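PDB 3RDR: N-acetylmuramoyl-L-alanine amidase XlyA from Bacillus subtilis, which hydrolyses the amide bond between N-acetylmuramoyl residues and L-amino acids in cell-wall glycopeptides, the chain here being its zinc-bound catalytic domain. Local coordinates for residues A16-P20 and T55-W59; L127-P132 and W149-K153. All blocks are in the same frame, centred on the assembly; numbering follows the deposited sequence.

Contact 1: residues A16-P20 and T55-W59; sequences ANNRP and TTTSW
The hydroxyl of Ser58 and the backbone carbonyl of Asn18 form a direct hydrogen bond across this contact, Ser58 OG giving its proton to Asn18 O over 2.7 Å. The C=O...donor angle is 143°, and the donor stands 29° out of the carbonyl plane. With chi1 at 67°, OG sits between its own backbone N and carbonyl carbon, turned to the Asn18 peptide. The CB atoms of Asn18 and Ser58 lie 3.9 Å apart, while Asn18 CB also packs 3.6 Å from the carbonyl carbon of Thr56, against the bend of residues 55-58. A second link is indirect: one water bridges Asn18 N, at 3.3 Å, and Thr55 O, at 2.8 Å.

Behind this first shell, a type I turn from Ala16 to Arg19, closed by the bond from Arg19 N to Ala16 O, presents the Asn18 peptide to the other loop. Thr55 OG1 is held by Asn52 O, just beyond helix 43-50, and Ser58 OG is also hydrogen-bonded to Trp79 N. The NE of Arg19 forms a salt bridge with Glu76 OE1.

Two irregular loops of the amidase domain, one leading toward strand 28-33 and the other toward strand 61-63, are thus joined by the packing of Asn18 together with polar links to main-chain oxygens. Because the Ser58 hydroxyl and a water reach Asn18 O and Thr55 O, the chemistry implies a fit that depends on how each backbone is bent.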
ATOM      1  N   ALA A  16      -2.504 -18.526   3.624  1.00 31.52           N
ATOM      2  CA  ALA A  16      -2.456 -18.364   2.172  1.00 30.51           C
ATOM      3  C   ALA A  16      -1.020 -18.083   1.744  1.00 29.55           C
ATOM      4  O   ALA A  16      -0.213 -17.603   2.536  1.00 30.08           O
ATOM      5  CB  ALA A  16      -3.373 -17.214   1.738  1.00 30.79           C
ATOM      6  N   ASN A  17      -0.704 -18.390   0.490  1.00 30.17           N
ATOM      7  CA  ASN A  17       0.636 -18.163  -0.033  1.00 29.62           C
ATOM      8  C   ASN A  17       1.056 -16.697   0.055  1.00 28.35           C
ATOM      9  O   ASN A  17       2.239 -16.402   0.249  1.00 28.29           O
ATOM     10  CB  ASN A  17       0.727 -18.646  -1.485  1.00 32.26           C
ATOM     11  CG  ASN A  17       0.786 -20.166  -1.597  1.00 36.84           C
ATOM     12  OD1 ASN A  17       0.622 -20.725  -2.683  1.00 40.10           O
ATOM     13  ND2 ASN A  17       1.033 -20.840  -0.476  1.00 36.62           N
ATOM     14  N   ASN A  18       0.107 -15.771  -0.080  1.00 24.91           N
ATOM     15  CA  ASN A  18       0.479 -14.366   0.008  1.00 24.69           C
ATOM     16  C   ASN A  18       0.225 -13.737   1.373  1.00 24.26           C
ATOM     17  O   ASN A  18       0.084 -12.522   1.493  1.00 22.87           O
ATOM     18  CB  ASN A  18      -0.175 -13.533  -1.106  1.00 22.46           C
ATOM     19  CG  ASN A  18      -1.673 -13.441  -0.978  1.00 22.18           C
ATOM     20  OD1 ASN A  18      -2.300 -12.550  -1.560  1.00 24.56           O
ATOM     21  ND2 ASN A  18      -2.262 -14.353  -0.226  1.00 19.36           N
ATOM     22  N   ARG A  19       0.143 -14.575   2.402  1.00 23.50           N
ATOM     23  CA  ARG A  19      -0.000 -14.082   3.767  1.00 24.34           C
ATOM     24  C   ARG A  19       1.056 -14.838   4.569  1.00 25.59           C
ATOM     25  O   ARG A  19       0.739 -15.688   5.404  1.00 25.69           O
ATOM     26  CB  ARG A  19      -1.399 -14.336   4.348  1.00 23.19           C
ATOM     27  CG  ARG A  19      -1.524 -13.779   5.771  1.00 23.21           C
ATOM     28  CD  ARG A  19      -2.957 -13.664   6.301  1.00 22.53           C
ATOM     29  NE  ARG A  19      -2.942 -13.196   7.687  1.00 24.28           N
ATOM     30  CZ  ARG A  19      -4.019 -13.009   8.450  1.00 25.25           C
ATOM     31  NH1 ARG A  19      -5.234 -13.244   7.978  1.00 22.94           N
ATOM     32  NH2 ARG A  19      -3.873 -12.596   9.703  1.00 23.25           N
ATOM     33  N   PRO A  20       2.340 -14.537   4.309  1.00 25.89           N
ATOM     34  CA  PRO A  20       3.467 -15.179   4.993  1.00 25.97           C
ATOM     35  C   PRO A  20       3.330 -15.156   6.508  1.00 26.07           C
ATOM     36  O   PRO A  20       3.765 -16.083   7.187  1.00 26.00           O
ATOM     37  CB  PRO A  20       4.677 -14.387   4.490  1.00 25.99           C
ATOM     38  CG  PRO A  20       4.094 -13.036   4.174  1.00 24.92           C
ATOM     39  CD  PRO A  20       2.806 -13.404   3.492  1.00 23.58           C
ATOM     40  N   THR A  55      -2.445 -16.201  -5.746  1.00 33.48           N
ATOM     41  CA  THR A  55      -1.708 -14.938  -5.698  1.00 32.74           C
ATOM     42  C   THR A  55      -0.492 -15.083  -4.786  1.00 32.05           C
ATOM     43  O   THR A  55      -0.539 -15.799  -3.783  1.00 32.43           O
ATOM     44  CB  THR A  55      -2.591 -13.793  -5.167  1.00 34.23           C
ATOM     45  OG1 THR A  55      -2.987 -14.083  -3.821  1.00 35.50           O
ATOM     46  CG2 THR A  55      -3.832 -13.635  -6.032  1.00 31.88           C
ATOM     47  N   THR A  56       0.596 -14.401  -5.133  1.00 30.51           N
ATOM     48  CA  THR A  56       1.817 -14.471  -4.339  1.00 29.00           C
ATOM     49  C   THR A  56       2.244 -13.118  -3.766  1.00 28.74           C
ATOM     50  O   THR A  56       3.061 -13.057  -2.837  1.00 27.56           O
ATOM     51  CB  THR A  56       2.982 -15.058  -5.174  1.00 31.28           C
ATOM     52  OG1 THR A  56       3.057 -14.379  -6.434  1.00 29.90           O
ATOM     53  CG2 THR A  56       2.766 -16.557  -5.420  1.00 30.08           C
ATOM     54  N   THR A  57       1.694 -12.035  -4.313  1.00 25.23           N
ATOM     55  CA  THR A  57       2.027 -10.694  -3.834  1.00 23.23           C
ATOM     56  C   THR A  57       0.968 -10.212  -2.845  1.00 20.90           C
ATOM     57  O   THR A  57      -0.185 -10.635  -2.908  1.00 19.79           O
ATOM     58  CB  THR A  57       2.125  -9.685  -5.016  1.00 24.21           C
ATOM     59  OG1 THR A  57       3.280  -9.993  -5.808  1.00 28.00           O
ATOM     60  CG2 THR A  57       2.255  -8.258  -4.507  1.00 26.20           C
ATOM     61  N   SER A  58       1.360  -9.337  -1.924  1.00 19.28           N
ATOM     62  CA  SER A  58       0.414  -8.815  -0.944  1.00 18.55           C
ATOM     63  C   SER A  58       0.930  -7.555  -0.269  1.00 17.69           C
ATOM     64  O   SER A  58       2.137  -7.366  -0.116  1.00 19.67           O
ATOM     65  CB  SER A  58       0.109  -9.869   0.127  1.00 19.47           C
ATOM     66  OG  SER A  58       1.255 -10.133   0.918  1.00 17.37           O
ATOM     67  N   TRP A  59      -0.002  -6.695   0.120  1.00 17.33           N
ATOM     68  CA  TRP A  59       0.318  -5.450   0.801  1.00 18.35           C
ATOM     69  C   TRP A  59      -0.805  -5.193   1.801  1.00 19.38           C
ATOM     70  O   TRP A  59      -1.807  -5.913   1.813  1.00 17.36           O
ATOM     71  CB  TRP A  59       0.459  -4.303  -0.210  1.00 17.82           C
ATOM     72  CG  TRP A  59      -0.705  -4.168  -1.113  1.00 19.66           C
ATOM     73  CD1 TRP A  59      -1.798  -3.374  -0.931  1.00 18.66           C
ATOM     74  CD2 TRP A  59      -0.921  -4.875  -2.343  1.00 19.51           C
ATOM     75  NE1 TRP A  59      -2.680  -3.541  -1.970  1.00 19.52           N
ATOM     76  CE2 TRP A  59      -2.168  -4.456  -2.850  1.00 18.66           C
ATOM     77  CE3 TRP A  59      -0.179  -5.820  -3.064  1.00 22.21           C
ATOM     78  CZ2 TRP A  59      -2.694  -4.948  -4.050  1.00 20.04           C
ATOM     79  CZ3 TRP A  59      -0.703  -6.310  -4.261  1.00 22.74           C
ATOM     80  CH2 TRP A  59      -1.951  -5.872  -4.738  1.00 21.09           C
TER
HETATM   81  O   HOH W   1      -2.288 -16.935  -1.978  1.00 30.60           O

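Contact 2: residues L127-P132 and W149-K153; sequences LANVVP and WDSFK
Strand 130-132 and the start of helix 149-154 run nearly antiparallel, their short axes at 149° and 10.2 Å apart at closest approach. This is helix-on-sheet packing at an edge of the mixed sheet in the T7 lysozyme-type amidase fold, the strand being an outermost one and the helix the last in the chain. Trp149 and Lys153, one helical turn apart, carry the helix side of it.

The indole of Trp149 has Pro132 over one face: Pro132 CB stands 4.0 Å from the centroid of the six-membered ring and only 3° off its normal, a CH-pi contact. On the opposite face lies the aliphatic chain of Lys153, whose CG is 3.8 Å above the ring plane, offset toward the rim. The ring edge is used as well, since Val130 O meets Trp149 CZ2 in the plane of the ring at 3.5 Å. Pro142 also touches both Pro132 and Trp149.

Beyond the indole, the lysine chain bends at chi3 (64°), and its CE packs 3.9 Å from Leu127 CG, the two side chains crossing at a slant. The bend brings the ammonium to the carbonyls before and within the strand, with a weak bond of 3.3 Å from Lys153 NZ to Val130 O. Its stronger bond, 3.0 Å from Lys153 NZ to Leu127 O, comes from above the carbonyl plane, while Val130 N reaches the same oxygen from the other face.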
ATOM      1  N   LEU A 127       8.253  11.089   8.600  1.00 35.99           N
ATOM      2  CA  LEU A 127       8.006  11.403   7.199  1.00 34.27           C
ATOM      3  C   LEU A 127       9.154  10.912   6.329  1.00 33.39           C
ATOM      4  O   LEU A 127       8.943  10.456   5.202  1.00 34.26           O
ATOM      5  CB  LEU A 127       7.842  12.914   7.011  1.00 35.38           C
ATOM      6  CG  LEU A 127       7.542  13.352   5.572  1.00 35.89           C
ATOM      7  CD1 LEU A 127       6.112  12.968   5.210  1.00 33.50           C
ATOM      8  CD2 LEU A 127       7.742  14.851   5.434  1.00 35.53           C
ATOM      9  N   ALA A 128      10.373  11.018   6.849  1.00 30.40           N
ATOM     10  CA  ALA A 128      11.550  10.576   6.115  1.00 29.27           C
ATOM     11  C   ALA A 128      11.465   9.081   5.801  1.00 28.87           C
ATOM     12  O   ALA A 128      12.048   8.609   4.824  1.00 28.08           O
ATOM     13  CB  ALA A 128      12.818  10.870   6.927  1.00 29.30           C
ATOM     14  N   ASN A 129      10.732   8.341   6.626  1.00 28.12           N
ATOM     15  CA  ASN A 129      10.599   6.907   6.417  1.00 29.09           C
ATOM     16  C   ASN A 129       9.402   6.501   5.557  1.00 28.08           C
ATOM     17  O   ASN A 129       9.047   5.327   5.487  1.00 26.96           O
ATOM     18  CB  ASN A 129      10.586   6.184   7.769  1.00 31.21           C
ATOM     19  CG  ASN A 129      11.991   5.989   8.332  1.00 34.27           C
ATOM     20  OD1 ASN A 129      12.903   6.761   8.033  1.00 35.46           O
ATOM     21  ND2 ASN A 129      12.166   4.962   9.151  1.00 37.63           N
ATOM     22  N   VAL A 130       8.771   7.482   4.918  1.00 27.34           N
ATOM     23  CA  VAL A 130       7.668   7.200   4.007  1.00 25.77           C
ATOM     24  C   VAL A 130       8.403   7.144   2.676  1.00 26.20           C
ATOM     25  O   VAL A 130       8.854   8.169   2.163  1.00 27.50           O
ATOM     26  CB  VAL A 130       6.621   8.331   3.983  1.00 26.42           C
ATOM     27  CG1 VAL A 130       5.549   8.027   2.940  1.00 23.34           C
ATOM     28  CG2 VAL A 130       5.978   8.469   5.357  1.00 23.10           C
ATOM     29  N   VAL A 131       8.548   5.942   2.130  1.00 24.25           N
ATOM     30  CA  VAL A 131       9.289   5.766   0.891  1.00 23.27           C
ATOM     31  C   VAL A 131       8.526   5.124  -0.257  1.00 23.54           C
ATOM     32  O   VAL A 131       7.479   4.502  -0.064  1.00 22.85           O
ATOM     33  CB  VAL A 131      10.543   4.899   1.132  1.00 23.27           C
ATOM     34  CG1 VAL A 131      11.433   5.537   2.188  1.00 24.32           C
ATOM     35  CG2 VAL A 131      10.121   3.499   1.560  1.00 21.19           C
ATOM     36  N   PRO A 132       9.053   5.277  -1.482  1.00 23.75           N
ATOM     37  CA  PRO A 132       8.425   4.699  -2.670  1.00 23.17           C
ATOM     38  C   PRO A 132       8.970   3.289  -2.831  1.00 23.83           C
ATOM     39  O   PRO A 132      10.075   2.993  -2.369  1.00 23.59           O
ATOM     40  CB  PRO A 132       8.901   5.618  -3.787  1.00 21.14           C
ATOM     41  CG  PRO A 132      10.305   5.948  -3.343  1.00 23.96           C
ATOM     42  CD  PRO A 132      10.120   6.226  -1.860  1.00 23.15           C
ATOM     43  N   TRP A 149       7.469  12.992  -6.330  1.00 34.55           N
ATOM     44  CA  TRP A 149       7.513  12.357  -5.012  1.00 34.62           C
ATOM     45  C   TRP A 149       7.592  13.326  -3.831  1.00 35.89           C
ATOM     46  O   TRP A 149       6.757  13.283  -2.924  1.00 34.71           O
ATOM     47  CB  TRP A 149       8.684  11.366  -4.950  1.00 33.21           C
ATOM     48  CG  TRP A 149       8.756  10.613  -3.651  1.00 34.00           C
ATOM     49  CD1 TRP A 149       9.735  10.703  -2.703  1.00 34.28           C
ATOM     50  CD2 TRP A 149       7.770   9.712  -3.125  1.00 32.82           C
ATOM     51  NE1 TRP A 149       9.418   9.919  -1.616  1.00 34.71           N
ATOM     52  CE2 TRP A 149       8.218   9.302  -1.848  1.00 33.40           C
ATOM     53  CE3 TRP A 149       6.552   9.214  -3.606  1.00 30.72           C
ATOM     54  CZ2 TRP A 149       7.486   8.417  -1.044  1.00 30.94           C
ATOM     55  CZ3 TRP A 149       5.824   8.330  -2.804  1.00 30.08           C
ATOM     56  CH2 TRP A 149       6.297   7.945  -1.538  1.00 28.85           C
ATOM     57  N   ASP A 150       8.589  14.204  -3.839  1.00 38.10           N
ATOM     58  CA  ASP A 150       8.750  15.157  -2.747  1.00 39.39           C
ATOM     59  C   ASP A 150       7.515  16.024  -2.523  1.00 38.61           C
ATOM     60  O   ASP A 150       7.208  16.390  -1.387  1.00 38.64           O
ATOM     61  CB  ASP A 150       9.985  16.029  -2.996  1.00 43.85           C
ATOM     62  CG  ASP A 150      11.285  15.263  -2.792  1.00 47.23           C
ATOM     63  OD1 ASP A 150      12.352  15.771  -3.197  1.00 50.11           O
ATOM     64  OD2 ASP A 150      11.241  14.152  -2.216  1.00 48.43           O
ATOM     65  N   SER A 151       6.802  16.351  -3.597  1.00 37.76           N
ATOM     66  CA  SER A 151       5.589  17.157  -3.479  1.00 37.33           C
ATOM     67  C   SER A 151       4.500  16.312  -2.830  1.00 36.01           C
ATOM     68  O   SER A 151       3.769  16.785  -1.958  1.00 35.45           O
ATOM     69  CB  SER A 151       5.113  17.636  -4.856  1.00 36.80           C
ATOM     70  OG  SER A 151       6.065  18.494  -5.459  1.00 40.15           O
ATOM     71  N   PHE A 152       4.389  15.061  -3.267  1.00 34.94           N
ATOM     72  CA  PHE A 152       3.399  14.141  -2.711  1.00 34.71           C
ATOM     73  C   PHE A 152       3.576  14.071  -1.199  1.00 33.40           C
ATOM     74  O   PHE A 152       2.599  14.076  -0.447  1.00 33.89           O
ATOM     75  CB  PHE A 152       3.579  12.740  -3.314  1.00 34.21           C
ATOM     76  CG  PHE A 152       2.851  11.655  -2.565  1.00 34.02           C
ATOM     77  CD1 PHE A 152       1.463  11.581  -2.590  1.00 33.90           C
ATOM     78  CD2 PHE A 152       3.559  10.715  -1.819  1.00 34.19           C
ATOM     79  CE1 PHE A 152       0.787  10.586  -1.881  1.00 33.69           C
ATOM     80  CE2 PHE A 152       2.894   9.716  -1.106  1.00 32.34           C
ATOM     81  CZ  PHE A 152       1.504   9.653  -1.138  1.00 32.41           C
ATOM     82  N   LYS A 153       4.828  14.011  -0.760  1.00 33.29           N
ATOM     83  CA  LYS A 153       5.130  13.940   0.665  1.00 35.40           C
ATOM     84  C   LYS A 153       4.828  15.249   1.382  1.00 36.40           C
ATOM     85  O   LYS A 153       4.375  15.244   2.529  1.00 36.48           O
ATOM     86  CB  LYS A 153       6.595  13.540   0.878  1.00 34.92           C
ATOM     87  CG  LYS A 153       6.884  12.094   0.479  1.00 35.31           C
ATOM     88  CD  LYS A 153       8.322  11.683   0.769  1.00 36.43           C
ATOM     89  CE  LYS A 153       8.634  11.714   2.259  1.00 35.99           C
ATOM     90  NZ  LYS A 153      10.024  11.242   2.528  1.00 34.51           N
TER

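Contact 1 closes before contact 2 opens, so the two lie in series along the chain. They sit on opposite sides of its centre, with their own centres about 25 Å apart and nearest atoms about 11 Å apart, and they do not touch. Their common element is the mixed sheet: the loops of contact 1 lead into strands 28-33 and 61-63, while contact 2 packs helix 149-154 on strand 130-132, the neighbour of 28-33. The zinc, bound by His32, His133 and Cys141, is about 8 Å from the side chain of Thr57 in contact 1 and from that of Pro132 in contact 2. Separate local packings thus both approach one metal site, and Pro132 directly precedes the zinc ligand His133.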